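Local structure of putative uronate isomerase (Thermotoga maritima, 4NAR) at residues Arg269-Val274 / Gly296-Gly301; Glu13-Gly18 / Arg234-Asp239; Glu123-Glu128 / Ala183-Ile188; Leu67-Thr72 / Leu163-Pro168. The protein is of uncertain function but has the lactate racemase N-terminal domain and may therefore interconvert the enantiomers of lactate. One frame throughout, in Å; residues are numbered along the deposited sequence.

Contact 1. Residues Arg269-Val274 / Gly296-Gly301; sequences RRAVQV and GVMAKG
A beta-alpha-beta crossover brings R269 and A271 of strand 268-274 up against M298, A299 and G301, the last residues of the connection before the chain enters strand 302-308, the parallel neighbour in the same five-stranded sheet. The connection runs through the short helices 282-285 and 287-290, and its final segment comes back to the beginning of the first strand. The contact has an apolar inner part and a polar outer one. Inside, the methyl CE of the selenomethionine M298 meets A271 CB at 4.1 Å. M298 CG stands anti to the carbonyl carbon (chi1 -62°), and further bends at chi2 and chi3 curl the chain back, carrying the methyl across to the strand. M298 also packs on I304 and L292, and both it and A271 are buried. Next to it A299 CB lies 4.3 Å from R269 CA, a methyl set against the arginine backbone. On the exposed side the R269 side chain, kinked at chi2 and chi3, swings round so that NH2 meets G301 O at 3.1 Å. The N-H...O angle is only 122°, and the carbonyl oxygen approaches the guanidinium obliquely, which marks a weak bond. G301 has a phi of 82°, a conformation in which a CB would press against the preceding carbonyl oxygen. Backbone bonds from R269 and A271 to Q303 tie the two parallel strands together. Much of the buried surface thus comes from R269 lying along G301, held by a loose, solvent-facing electrostatic link, while the apolar share is the small A271-M298 touch plus A299.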
loop_
_atom_site.group_PDB
_atom_site.type_symbol
_atom_site.label_atom_id
_atom_site.label_comp_id
_atom_site.label_asym_id
_atom_site.label_seq_id
_atom_site.Cartn_x
_atom_site.Cartn_y
_atom_site.Cartn_z
ATOM N N ARG A 269 21.708 13.912 -7.058
ATOM C CA ARG A 269 22.136 13.407 -8.358
ATOM C C ARG A 269 22.101 11.873 -8.352
ATOM O O ARG A 269 21.904 11.232 -9.388
ATOM C CB ARG A 269 23.517 13.959 -8.740
ATOM C CG ARG A 269 24.509 12.895 -9.216
ATOM C CD ARG A 269 25.402 13.380 -10.362
ATOM N NE ARG A 269 24.641 13.757 -11.560
ATOM C CZ ARG A 269 24.081 12.899 -12.421
ATOM N NH1 ARG A 269 24.166 11.580 -12.229
ATOM N NH2 ARG A 269 23.424 13.367 -13.478
ATOM N N ARG A 270 22.259 11.296 -7.167
ATOM C CA ARG A 270 22.233 9.844 -7.002
ATOM C C ARG A 270 21.531 9.486 -5.696
ATOM O O ARG A 270 21.838 10.044 -4.635
ATOM C CB ARG A 270 23.656 9.267 -6.988
ATOM C CG ARG A 270 24.147 8.742 -8.330
ATOM C CD ARG A 270 25.587 9.172 -8.641
ATOM N NE ARG A 270 26.541 8.774 -7.607
ATOM C CZ ARG A 270 27.245 7.644 -7.622
ATOM N NH1 ARG A 270 27.100 6.774 -8.618
ATOM N NH2 ARG A 270 28.089 7.375 -6.633
ATOM N N ALA A 271 20.584 8.559 -5.778
ATOM C CA ALA A 271 19.934 8.013 -4.589
ATOM C C ALA A 271 19.881 6.500 -4.719
ATOM O O ALA A 271 19.359 5.972 -5.716
ATOM C CB ALA A 271 18.524 8.590 -4.421
ATOM N N VAL A 272 20.441 5.798 -3.737
ATOM C CA VAL A 272 20.302 4.347 -3.692
ATOM C C VAL A 272 19.246 3.998 -2.653
ATOM O O VAL A 272 19.431 4.252 -1.456
ATOM C CB VAL A 272 21.621 3.623 -3.343
ATOM C CG1 VAL A 272 21.385 2.121 -3.173
ATOM C CG2 VAL A 272 22.678 3.873 -4.418
ATOM N N GLN A 273 18.132 3.439 -3.122
ATOM C CA GLN A 273 17.089 2.958 -2.231
ATOM C C GLN A 273 17.412 1.522 -1.799
ATOM O O GLN A 273 17.304 0.579 -2.586
ATOM C CB GLN A 273 15.718 3.055 -2.912
ATOM C CG GLN A 273 15.193 4.491 -3.010
ATOM C CD GLN A 273 14.574 4.998 -1.706
ATOM O OE1 GLN A 273 14.878 4.501 -0.612
ATOM N NE2 GLN A 273 13.705 6.006 -1.820
ATOM N N VAL A 274 17.824 1.366 -0.547
ATOM C CA VAL A 274 18.259 0.062 -0.047
ATOM C C VAL A 274 17.047 -0.782 0.402
ATOM O O VAL A 274 16.542 -0.617 1.510
ATOM C CB VAL A 274 19.266 0.253 1.107
ATOM C CG1 VAL A 274 19.739 -1.088 1.659
ATOM C CG2 VAL A 274 20.430 1.135 0.641
ATOM N N GLY A 296 11.841 18.877 -7.178
ATOM C CA GLY A 296 13.104 19.377 -6.662
ATOM C C GLY A 296 13.940 18.356 -5.896
ATOM O O GLY A 296 15.116 18.625 -5.593
ATOM N N VAL A 297 13.358 17.196 -5.564
ATOM C CA VAL A 297 14.112 16.204 -4.788
ATOM C C VAL A 297 15.227 15.548 -5.613
ATOM O O VAL A 297 16.367 15.411 -5.154
ATOM C CB VAL A 297 13.201 15.160 -4.089
ATOM C CG1 VAL A 297 14.023 14.052 -3.481
ATOM C CG2 VAL A 297 12.404 15.828 -2.989
HETATM N N MSE A 298 14.910 15.181 -6.844
HETATM C CA MSE A 298 15.918 14.627 -7.740
HETATM C C MSE A 298 16.409 15.709 -8.706
HETATM O O MSE A 298 15.611 16.499 -9.221
HETATM C CB MSE A 298 15.340 13.448 -8.528
HETATM C CG MSE A 298 14.894 12.304 -7.663
HETATM SE SE MSE A 298 16.450 11.453 -6.871
HETATM C CE MSE A 298 16.007 11.803 -5.060
ATOM N N ALA A 299 17.717 15.758 -8.937
ATOM C CA ALA A 299 18.256 16.632 -9.979
ATOM C C ALA A 299 17.818 16.086 -11.344
ATOM O O ALA A 299 17.716 14.858 -11.521
ATOM C CB ALA A 299 19.778 16.688 -9.893
ATOM N N LYS A 300 17.538 16.978 -12.297
ATOM C CA LYS A 300 17.303 16.553 -13.683
ATOM C C LYS A 300 18.497 15.681 -14.126
ATOM O O LYS A 300 19.659 16.061 -13.941
ATOM C CB LYS A 300 17.082 17.774 -14.598
ATOM C CG LYS A 300 17.390 17.564 -16.095
ATOM C CD LYS A 300 16.318 16.752 -16.860
ATOM C CE LYS A 300 15.489 17.638 -17.805
ATOM N NZ LYS A 300 14.491 18.493 -17.081
ATOM N N GLY A 301 18.209 14.489 -14.649
ATOM C CA GLY A 301 19.248 13.525 -14.974
ATOM C C GLY A 301 19.710 12.725 -13.761
ATOM O O GLY A 301 20.651 11.925 -13.848
#

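Contact 2. Residues Glu13-Gly18 / Arg234-Asp239; sequences EKIKEG and RALYID
D239 OD2, near the end of strand 231-240, is gripped by two groups, R247 NE in a salt bridge and Y4 OH in a hydrogen bond, while the residues before it, I238 and L236, turn their side chains toward helix 12-24. That helix packs on one face of the seven-stranded mixed sheet; A235 and Y237 point to the other face and touch helix 241-259, giving the layered arrangement of an alpha/beta domain. L236 CD1 meets I15 CG2 at 4.4 Å, methyl against methyl, and L10 touches both residues. One helical turn on, I238, with CD1 anti to CA (chi2 -171°), sends CD1 to 4.5 Å from G18 C. G18 has no side chain, so the methyl meets helix backbone; a CB would point toward the strand and be crowded by I15 O. A classic beta bulge, R234 and A235 opposite V224, precedes the contact. G18 N is bonded to K14 O at 3.0 Å within its helix, and the L236 backbone bonds to L5 of the neighbouring strand. The contact itself is therefore apolar, resting on dispersion between I15 and L236 and between the I238 methyl and the G18 backbone.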
loop_
_atom_site.group_PDB
_atom_site.type_symbol
_atom_site.label_atom_id
_atom_site.label_comp_id
_atom_site.label_asym_id
_atom_site.label_seq_id
_atom_site.Cartn_x
_atom_site.Cartn_y
_atom_site.Cartn_z
ATOM N N GLU A 13 2.576 -2.576 26.971
ATOM C CA GLU A 13 1.754 -2.419 28.168
ATOM C C GLU A 13 0.592 -1.464 27.931
ATOM O O GLU A 13 -0.554 -1.800 28.249
ATOM C CB GLU A 13 2.584 -1.963 29.372
ATOM C CG GLU A 13 2.155 -2.646 30.673
ATOM C CD GLU A 13 1.869 -1.669 31.811
ATOM O OE1 GLU A 13 2.794 -0.909 32.185
ATOM O OE2 GLU A 13 0.724 -1.671 32.334
ATOM N N LYS A 14 0.891 -0.279 27.391
ATOM C CA LYS A 14 -0.146 0.696 27.046
ATOM C C LYS A 14 -1.117 0.112 26.015
ATOM O O LYS A 14 -2.335 0.253 26.148
ATOM C CB LYS A 14 0.463 1.994 26.490
ATOM C CG LYS A 14 0.958 3.017 27.524
ATOM C CD LYS A 14 1.770 4.143 26.839
ATOM C CE LYS A 14 1.026 5.475 26.850
ATOM N NZ LYS A 14 -0.425 5.274 26.575
ATOM N N ILE A 15 -0.572 -0.535 24.985
ATOM C CA ILE A 15 -1.391 -1.149 23.940
ATOM C C ILE A 15 -2.378 -2.138 24.559
ATOM O O ILE A 15 -3.590 -2.043 24.312
ATOM C CB ILE A 15 -0.517 -1.830 22.859
ATOM C CG1 ILE A 15 0.113 -0.761 21.953
ATOM C CG2 ILE A 15 -1.329 -2.844 22.052
ATOM C CD1 ILE A 15 1.258 -1.277 21.095
ATOM N N LYS A 16 -1.858 -3.041 25.393
ATOM C CA LYS A 16 -2.683 -3.996 26.146
ATOM C C LYS A 16 -3.828 -3.350 26.954
ATOM O O LYS A 16 -4.966 -3.847 26.937
ATOM C CB LYS A 16 -1.802 -4.873 27.046
ATOM C CG LYS A 16 -1.127 -6.014 26.303
ATOM C CD LYS A 16 0.174 -6.476 26.978
ATOM C CE LYS A 16 -0.072 -7.470 28.111
ATOM N NZ LYS A 16 1.198 -8.167 28.501
ATOM N N GLU A 17 -3.528 -2.244 27.635
ATOM C CA GLU A 17 -4.542 -1.501 28.388
ATOM C C GLU A 17 -5.649 -0.999 27.460
ATOM O O GLU A 17 -6.830 -1.073 27.789
ATOM C CB GLU A 17 -3.908 -0.333 29.164
ATOM C CG GLU A 17 -4.902 0.746 29.651
ATOM C CD GLU A 17 -5.779 0.308 30.842
ATOM O OE1 GLU A 17 -5.359 0.506 32.014
ATOM O OE2 GLU A 17 -6.900 -0.211 30.607
ATOM N N GLY A 18 -5.256 -0.503 26.294
ATOM C CA GLY A 18 -6.206 -0.073 25.281
ATOM C C GLY A 18 -7.059 -1.224 24.771
ATOM O O GLY A 18 -8.286 -1.116 24.710
ATOM N N ARG A 234 4.428 4.156 17.626
ATOM C CA ARG A 234 4.290 5.537 18.068
ATOM C C ARG A 234 2.845 5.905 18.417
ATOM O O ARG A 234 2.603 6.825 19.208
ATOM C CB ARG A 234 4.828 6.466 16.984
ATOM C CG ARG A 234 6.341 6.312 16.749
ATOM C CD ARG A 234 7.179 6.752 17.991
ATOM N NE ARG A 234 6.672 8.020 18.520
ATOM C CZ ARG A 234 7.061 9.217 18.086
ATOM N NH1 ARG A 234 7.993 9.306 17.143
ATOM N NH2 ARG A 234 6.530 10.327 18.596
ATOM N N ALA A 235 1.885 5.197 17.818
ATOM C CA ALA A 235 0.469 5.437 18.104
ATOM C C ALA A 235 -0.417 4.312 17.599
ATOM O O ALA A 235 -0.133 3.696 16.569
ATOM C CB ALA A 235 -0.001 6.760 17.502
ATOM N N LEU A 236 -1.498 4.073 18.333
ATOM C CA LEU A 236 -2.534 3.134 17.936
ATOM C C LEU A 236 -3.870 3.850 18.130
ATOM O O LEU A 236 -4.320 4.042 19.269
ATOM C CB LEU A 236 -2.475 1.873 18.811
ATOM C CG LEU A 236 -2.811 0.510 18.181
ATOM C CD1 LEU A 236 -3.547 -0.403 19.179
ATOM C CD2 LEU A 236 -3.598 0.630 16.871
ATOM N N TYR A 237 -4.489 4.282 17.036
ATOM C CA TYR A 237 -5.755 4.997 17.135
ATOM C C TYR A 237 -6.913 4.020 16.933
ATOM O O TYR A 237 -7.140 3.521 15.818
ATOM C CB TYR A 237 -5.801 6.147 16.130
ATOM C CG TYR A 237 -4.735 7.185 16.381
ATOM C CD1 TYR A 237 -4.447 7.612 17.675
ATOM C CD2 TYR A 237 -4.000 7.732 15.334
ATOM C CE1 TYR A 237 -3.461 8.567 17.922
ATOM C CE2 TYR A 237 -3.010 8.681 15.567
ATOM C CZ TYR A 237 -2.746 9.099 16.868
ATOM O OH TYR A 237 -1.768 10.048 17.121
ATOM N N ILE A 238 -7.638 3.740 18.014
ATOM C CA ILE A 238 -8.714 2.759 17.985
ATOM C C ILE A 238 -10.062 3.466 17.884
ATOM O O ILE A 238 -10.344 4.372 18.663
ATOM C CB ILE A 238 -8.691 1.884 19.255
ATOM C CG1 ILE A 238 -7.291 1.281 19.457
ATOM C CG2 ILE A 238 -9.783 0.808 19.189
ATOM C CD1 ILE A 238 -7.196 0.219 20.560
ATOM N N ASP A 239 -10.897 3.059 16.934
ATOM C CA ASP A 239 -12.175 3.719 16.749
ATOM C C ASP A 239 -13.176 2.770 16.103
ATOM O O ASP A 239 -12.838 1.625 15.777
ATOM C CB ASP A 239 -11.987 4.985 15.922
ATOM C CG ASP A 239 -13.090 6.005 16.156
ATOM O OD1 ASP A 239 -14.209 5.599 16.583
ATOM O OD2 ASP A 239 -12.845 7.209 15.893
#

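Contact 3. Residues Glu123-Glu128 / Ala183-Ile188; sequences EGDLEE and AVLMGI
L185 CB lies 3.5 Å from E123 OE2, the first of a series of contacts that runs out along the leucine from helix 173-186 to the loop after helix 115-121. CG is directed anti to the carbonyl carbon (chi1 -70°) and approaches the same OE2 at 4.2 Å. Beyond it CD1 touches both acidic side chains, which lie roughly at right angles to each other about it, with E123 CD at 3.6 Å and D125 OD2 at 3.7 Å. CD2, the other branch, touches D125 OD2 at 3.9 Å and E123 OE1 slightly farther off. The glutamate arrives from the opposite direction, extended beyond CG, and lays its carboxylate against the leucine branch. D125 OD2 has a polar partner in W181 NE1, one helical turn before L185, so the aspartate is held to the helix while its oxygen borders the methyls. Trimming L185 to an alanine here would probably open a gap beside the two carboxylates and deprive the extended E123 chain of its apolar support. L185 O also accepts a bond from K332 NZ. L185 faces the 123-128 loop, and V184 on a neighbouring side of the helix touches I354 and N355 of helix 347-357, while M186 packs on L191 of the succeeding helix 188-191.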
loop_
_atom_site.group_PDB
_atom_site.type_symbol
_atom_site.label_atom_id
_atom_site.label_comp_id
_atom_site.label_asym_id
_atom_site.label_seq_id
_atom_site.Cartn_x
_atom_site.Cartn_y
_atom_site.Cartn_z
ATOM N N GLU A 123 -11.290 12.500 -14.780
ATOM C CA GLU A 123 -11.315 13.434 -15.911
ATOM C C GLU A 123 -12.128 12.884 -17.098
ATOM O O GLU A 123 -11.772 13.100 -18.261
ATOM C CB GLU A 123 -9.886 13.745 -16.373
ATOM C CG GLU A 123 -8.964 14.259 -15.271
ATOM C CD GLU A 123 -7.486 14.306 -15.689
ATOM O OE1 GLU A 123 -7.173 14.017 -16.871
ATOM O OE2 GLU A 123 -6.635 14.633 -14.826
ATOM N N GLY A 124 -13.197 12.148 -16.800
ATOM C CA GLY A 124 -14.016 11.537 -17.831
ATOM C C GLY A 124 -13.383 10.341 -18.529
ATOM O O GLY A 124 -13.982 9.783 -19.458
ATOM N N ASP A 125 -12.188 9.930 -18.100
ATOM C CA ASP A 125 -11.537 8.793 -18.749
ATOM C C ASP A 125 -12.354 7.495 -18.672
ATOM O O ASP A 125 -12.347 6.699 -19.615
ATOM C CB ASP A 125 -10.104 8.574 -18.236
ATOM C CG ASP A 125 -9.082 9.494 -18.920
ATOM O OD1 ASP A 125 -9.462 10.188 -19.890
ATOM O OD2 ASP A 125 -7.898 9.515 -18.503
ATOM N N LEU A 126 -13.078 7.283 -17.574
ATOM C CA LEU A 126 -13.829 6.031 -17.428
ATOM C C LEU A 126 -15.292 6.116 -17.879
ATOM O O LEU A 126 -15.718 5.366 -18.776
ATOM C CB LEU A 126 -13.725 5.469 -16.006
ATOM C CG LEU A 126 -12.457 4.643 -15.756
ATOM C CD1 LEU A 126 -12.288 3.580 -16.842
ATOM C CD2 LEU A 126 -11.224 5.538 -15.687
ATOM N N GLU A 127 -16.048 7.018 -17.253
ATOM C CA GLU A 127 -17.442 7.264 -17.629
ATOM C C GLU A 127 -18.349 6.029 -17.637
ATOM O O GLU A 127 -19.013 5.737 -18.637
ATOM C CB GLU A 127 -17.522 7.980 -18.975
ATOM C CG GLU A 127 -17.681 9.489 -18.849
ATOM C CD GLU A 127 -17.147 10.233 -20.068
ATOM O OE1 GLU A 127 -16.704 9.563 -21.031
ATOM O OE2 GLU A 127 -17.161 11.485 -20.061
ATOM N N GLU A 128 -18.384 5.325 -16.509
ATOM C CA GLU A 128 -19.286 4.192 -16.333
ATOM C C GLU A 128 -19.511 3.905 -14.843
ATOM O O GLU A 128 -18.754 4.373 -13.992
ATOM C CB GLU A 128 -18.726 2.944 -17.026
ATOM C CG GLU A 128 -17.343 2.508 -16.511
ATOM C CD GLU A 128 -16.898 1.156 -17.062
ATOM O OE1 GLU A 128 -15.975 1.150 -17.910
ATOM O OE2 GLU A 128 -17.465 0.113 -16.644
ATOM N N ALA A 183 -5.726 8.434 -9.319
ATOM C CA ALA A 183 -4.556 8.924 -8.598
ATOM C C ALA A 183 -3.439 9.335 -9.542
ATOM O O ALA A 183 -2.817 10.383 -9.365
ATOM C CB ALA A 183 -4.050 7.858 -7.607
ATOM N N VAL A 184 -3.164 8.502 -10.535
ATOM C CA VAL A 184 -2.035 8.770 -11.419
ATOM C C VAL A 184 -2.264 9.995 -12.334
ATOM O O VAL A 184 -1.300 10.656 -12.756
ATOM C CB VAL A 184 -1.600 7.518 -12.222
ATOM C CG1 VAL A 184 -2.447 7.371 -13.501
ATOM C CG2 VAL A 184 -0.080 7.584 -12.539
ATOM N N LEU A 185 -3.526 10.309 -12.616
ATOM C CA LEU A 185 -3.840 11.516 -13.372
ATOM C C LEU A 185 -3.409 12.765 -12.594
ATOM O O LEU A 185 -2.835 13.690 -13.169
ATOM C CB LEU A 185 -5.329 11.568 -13.713
ATOM C CG LEU A 185 -5.823 10.546 -14.745
ATOM C CD1 LEU A 185 -7.309 10.758 -15.017
ATOM C CD2 LEU A 185 -5.014 10.633 -16.049
HETATM N N MSE A 186 -3.677 12.793 -11.288
HETATM C CA MSE A 186 -3.104 13.830 -10.435
HETATM C C MSE A 186 -1.578 13.654 -10.357
HETATM O O MSE A 186 -0.816 14.615 -10.518
HETATM C CB MSE A 186 -3.734 13.812 -9.032
HETATM C CG MSE A 186 -3.072 14.776 -8.051
HETATM SE SE MSE A 186 -3.978 15.020 -6.310
HETATM C CE MSE A 186 -5.472 16.143 -6.918
ATOM N N GLY A 187 -1.134 12.426 -10.100
ATOM C CA GLY A 187 0.283 12.135 -10.139
ATOM C C GLY A 187 0.964 12.232 -8.788
ATOM O O GLY A 187 0.635 13.094 -7.973
ATOM N N ILE A 188 1.920 11.332 -8.567
ATOM C CA ILE A 188 2.667 11.253 -7.312
ATOM C C ILE A 188 3.164 12.595 -6.757
ATOM O O ILE A 188 2.875 12.904 -5.582
ATOM C CB ILE A 188 3.833 10.232 -7.411
ATOM C CG1 ILE A 188 3.269 8.811 -7.523
ATOM C CG2 ILE A 188 4.804 10.383 -6.231
ATOM C CD1 ILE A 188 4.312 7.774 -7.804
#

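Contact 4. Residues Leu67-Thr72 / Leu163-Pro168; sequences LNASGT and LKIVIP. With SO4 (sulfate ion), chain B; SO4 (sulfate ion), chain C.
G71 and P168 face each other, with the flat G71-T72 peptide on one side and the proline ring on the other, beside the chain B sulfate. G71 CA makes a CH...O approach to P168 O at 3.6 Å. S70 OG donates a hydrogen bond to G71 O at 2.7 Å from above the carbonyl plane, 39° out of it, while T72 N donates to the sulfate. In the crystal this is a sulfate-occupied pocket at the end of strand 63-68, in the lactate racemase N-terminal domain, though both ions probably come from the crystallisation liquor. The chain leaves the sheet here through an inverse gamma turn centred on A69. The T72 N bond to sulfate B O2 is nearly straight, 2.9 Å with 167° at the hydrogen, and T72 OG1 holds O3 of the same ion at 2.7 Å, so one residue grips two oxygens; H315 NE2 also bonds to OG1. A69 CB packs on I165 CG1 at 3.7 Å. P168 follows a cis peptide bond. K164 sends its chain toward the other sulfate, with CG anti to the backbone N (chi1 -164°) and the chain straight until a final bend, and NZ meets O1 of the chain C ion at 2.9 Å. A methionine in place of K164 would be likely to leave that oxygen without its lysine bond, though other partners of the ion may remain. One sulfate is also bound by H180, W283 and N348, the other by R41 and H154. G71 has a positive phi, and a CB on it would collide with sulfate B O2, whereas P168 CG can rest 3.4 Å from sulfate B O1.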
loop_
_atom_site.group_PDB
_atom_site.type_symbol
_atom_site.label_atom_id
_atom_site.label_comp_id
_atom_site.label_asym_id
_atom_site.label_seq_id
_atom_site.Cartn_x
_atom_site.Cartn_y
_atom_site.Cartn_z
ATOM N N LEU A 67 -7.999 -12.417 8.037
ATOM C CA LEU A 67 -8.057 -12.165 6.602
ATOM C C LEU A 67 -6.869 -11.286 6.241
ATOM O O LEU A 67 -6.671 -10.185 6.793
ATOM C CB LEU A 67 -9.361 -11.450 6.204
ATOM C CG LEU A 67 -10.082 -11.752 4.873
ATOM C CD1 LEU A 67 -10.901 -10.548 4.452
ATOM C CD2 LEU A 67 -9.167 -12.203 3.732
ATOM N N ASN A 68 -6.073 -11.793 5.313
ATOM C CA ASN A 68 -4.935 -11.073 4.806
ATOM C C ASN A 68 -5.392 -10.033 3.789
ATOM O O ASN A 68 -5.849 -10.391 2.697
ATOM C CB ASN A 68 -3.972 -12.055 4.131
ATOM C CG ASN A 68 -2.733 -11.367 3.593
ATOM O OD1 ASN A 68 -1.963 -10.770 4.357
ATOM N ND2 ASN A 68 -2.534 -11.438 2.272
ATOM N N ALA A 69 -5.260 -8.752 4.140
ATOM C CA ALA A 69 -5.586 -7.677 3.201
ATOM C C ALA A 69 -4.496 -7.577 2.128
ATOM O O ALA A 69 -3.635 -6.679 2.180
ATOM C CB ALA A 69 -5.747 -6.342 3.932
ATOM N N SER A 70 -4.546 -8.483 1.155
ATOM C CA SER A 70 -3.461 -8.621 0.174
ATOM C C SER A 70 -3.391 -7.535 -0.917
ATOM O O SER A 70 -2.307 -7.237 -1.451
ATOM C CB SER A 70 -3.577 -9.979 -0.524
ATOM O OG SER A 70 -4.656 -9.964 -1.459
ATOM N N GLY A 71 -4.532 -6.954 -1.267
ATOM C CA GLY A 71 -4.612 -6.229 -2.528
ATOM C C GLY A 71 -4.290 -7.199 -3.667
ATOM O O GLY A 71 -4.758 -8.345 -3.657
ATOM N N THR A 72 -3.480 -6.773 -4.637
ATOM C CA THR A 72 -3.070 -7.689 -5.715
ATOM C C THR A 72 -1.878 -8.585 -5.349
ATOM O O THR A 72 -1.464 -9.422 -6.163
ATOM C CB THR A 72 -2.702 -6.943 -7.024
ATOM O OG1 THR A 72 -1.664 -5.998 -6.757
ATOM C CG2 THR A 72 -3.911 -6.217 -7.614
ATOM N N LEU A 163 -9.459 3.223 5.642
ATOM C CA LEU A 163 -10.219 2.421 4.689
ATOM C C LEU A 163 -9.365 1.827 3.553
ATOM O O LEU A 163 -9.856 1.013 2.759
ATOM C CB LEU A 163 -11.397 3.232 4.147
ATOM C CG LEU A 163 -12.427 3.519 5.247
ATOM C CD1 LEU A 163 -13.419 4.621 4.814
ATOM C CD2 LEU A 163 -13.160 2.210 5.627
ATOM N N LYS A 164 -8.087 2.203 3.481
ATOM C CA LYS A 164 -7.234 1.601 2.467
ATOM C C LYS A 164 -7.090 0.083 2.709
ATOM O O LYS A 164 -6.876 -0.698 1.774
ATOM C CB LYS A 164 -5.860 2.270 2.377
ATOM C CG LYS A 164 -5.126 1.898 1.074
ATOM C CD LYS A 164 -3.589 1.898 1.221
ATOM C CE LYS A 164 -2.871 1.580 -0.119
ATOM N NZ LYS A 164 -2.580 0.111 -0.299
ATOM N N ILE A 165 -7.231 -0.337 3.963
ATOM C CA ILE A 165 -7.216 -1.754 4.251
ATOM C C ILE A 165 -8.433 -2.478 3.655
ATOM O O ILE A 165 -8.367 -3.678 3.372
ATOM C CB ILE A 165 -7.110 -2.029 5.756
ATOM C CG1 ILE A 165 -6.860 -3.526 5.998
ATOM C CG2 ILE A 165 -8.358 -1.552 6.482
ATOM C CD1 ILE A 165 -6.267 -3.841 7.370
ATOM N N VAL A 166 -9.544 -1.768 3.455
ATOM C CA VAL A 166 -10.691 -2.391 2.808
ATOM C C VAL A 166 -10.487 -2.360 1.286
ATOM O O VAL A 166 -10.607 -3.387 0.609
ATOM C CB VAL A 166 -12.019 -1.689 3.173
ATOM C CG1 VAL A 166 -13.189 -2.380 2.463
ATOM C CG2 VAL A 166 -12.230 -1.665 4.690
ATOM N N ILE A 167 -10.168 -1.177 0.761
ATOM C CA ILE A 167 -9.890 -0.989 -0.665
ATOM C C ILE A 167 -8.541 -0.283 -0.791
ATOM O O ILE A 167 -8.413 0.860 -0.332
ATOM C CB ILE A 167 -10.947 -0.098 -1.338
ATOM C CG1 ILE A 167 -12.350 -0.673 -1.106
ATOM C CG2 ILE A 167 -10.660 0.025 -2.842
ATOM C CD1 ILE A 167 -13.446 0.235 -1.558
ATOM N N PRO A 168 -7.543 -0.932 -1.437
ATOM C CA PRO A 168 -7.647 -2.190 -2.206
ATOM C C PRO A 168 -7.554 -3.486 -1.397
ATOM O O PRO A 168 -7.743 -4.557 -1.988
ATOM C CB PRO A 168 -6.410 -2.137 -3.121
ATOM C CG PRO A 168 -5.371 -1.414 -2.260
ATOM C CD PRO A 168 -6.190 -0.337 -1.540
HETATM S S SO4 B . -2.402 -2.961 -5.195
HETATM O O1 SO4 B . -3.320 -1.834 -4.955
HETATM O O2 SO4 B . -2.675 -4.022 -4.211
HETATM O O3 SO4 B . -2.594 -3.458 -6.565
HETATM O O4 SO4 B . -1.007 -2.497 -5.043
HETATM S S SO4 C . 0.889 -0.815 0.099
HETATM O O1 SO4 C . -0.035 -0.067 0.977
HETATM O O2 SO4 C . 0.613 -2.260 0.213
HETATM O O3 SO4 C . 0.754 -0.428 -1.316
HETATM O O4 SO4 C . 2.252 -0.532 0.560
#

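In the fold
Contacts 2 and 4 both reach the seven-stranded mixed sheet, their centres about 22 Å apart, contact 2 where helix 12-24 packs on strand 231-240 and contact 4 at the sulfate sites, its centre about 8 Å from the centre of the chain. The centres of contacts 3 and 4 are about 21 Å apart, and their segments alternate along the sequence. Helix 173-186 connects them, since it carries L185 in contact 3 and H180, a sulfate ligand. Contact 1 belongs to the separate five-stranded parallel sheet, about 31 Å from contact 4 between centres, yet the crossover it closes includes W283, another ligand of the same sulfate. Contacts 2 and 3 lie on opposite sides of the chain's centre, about 37 Å apart between centres.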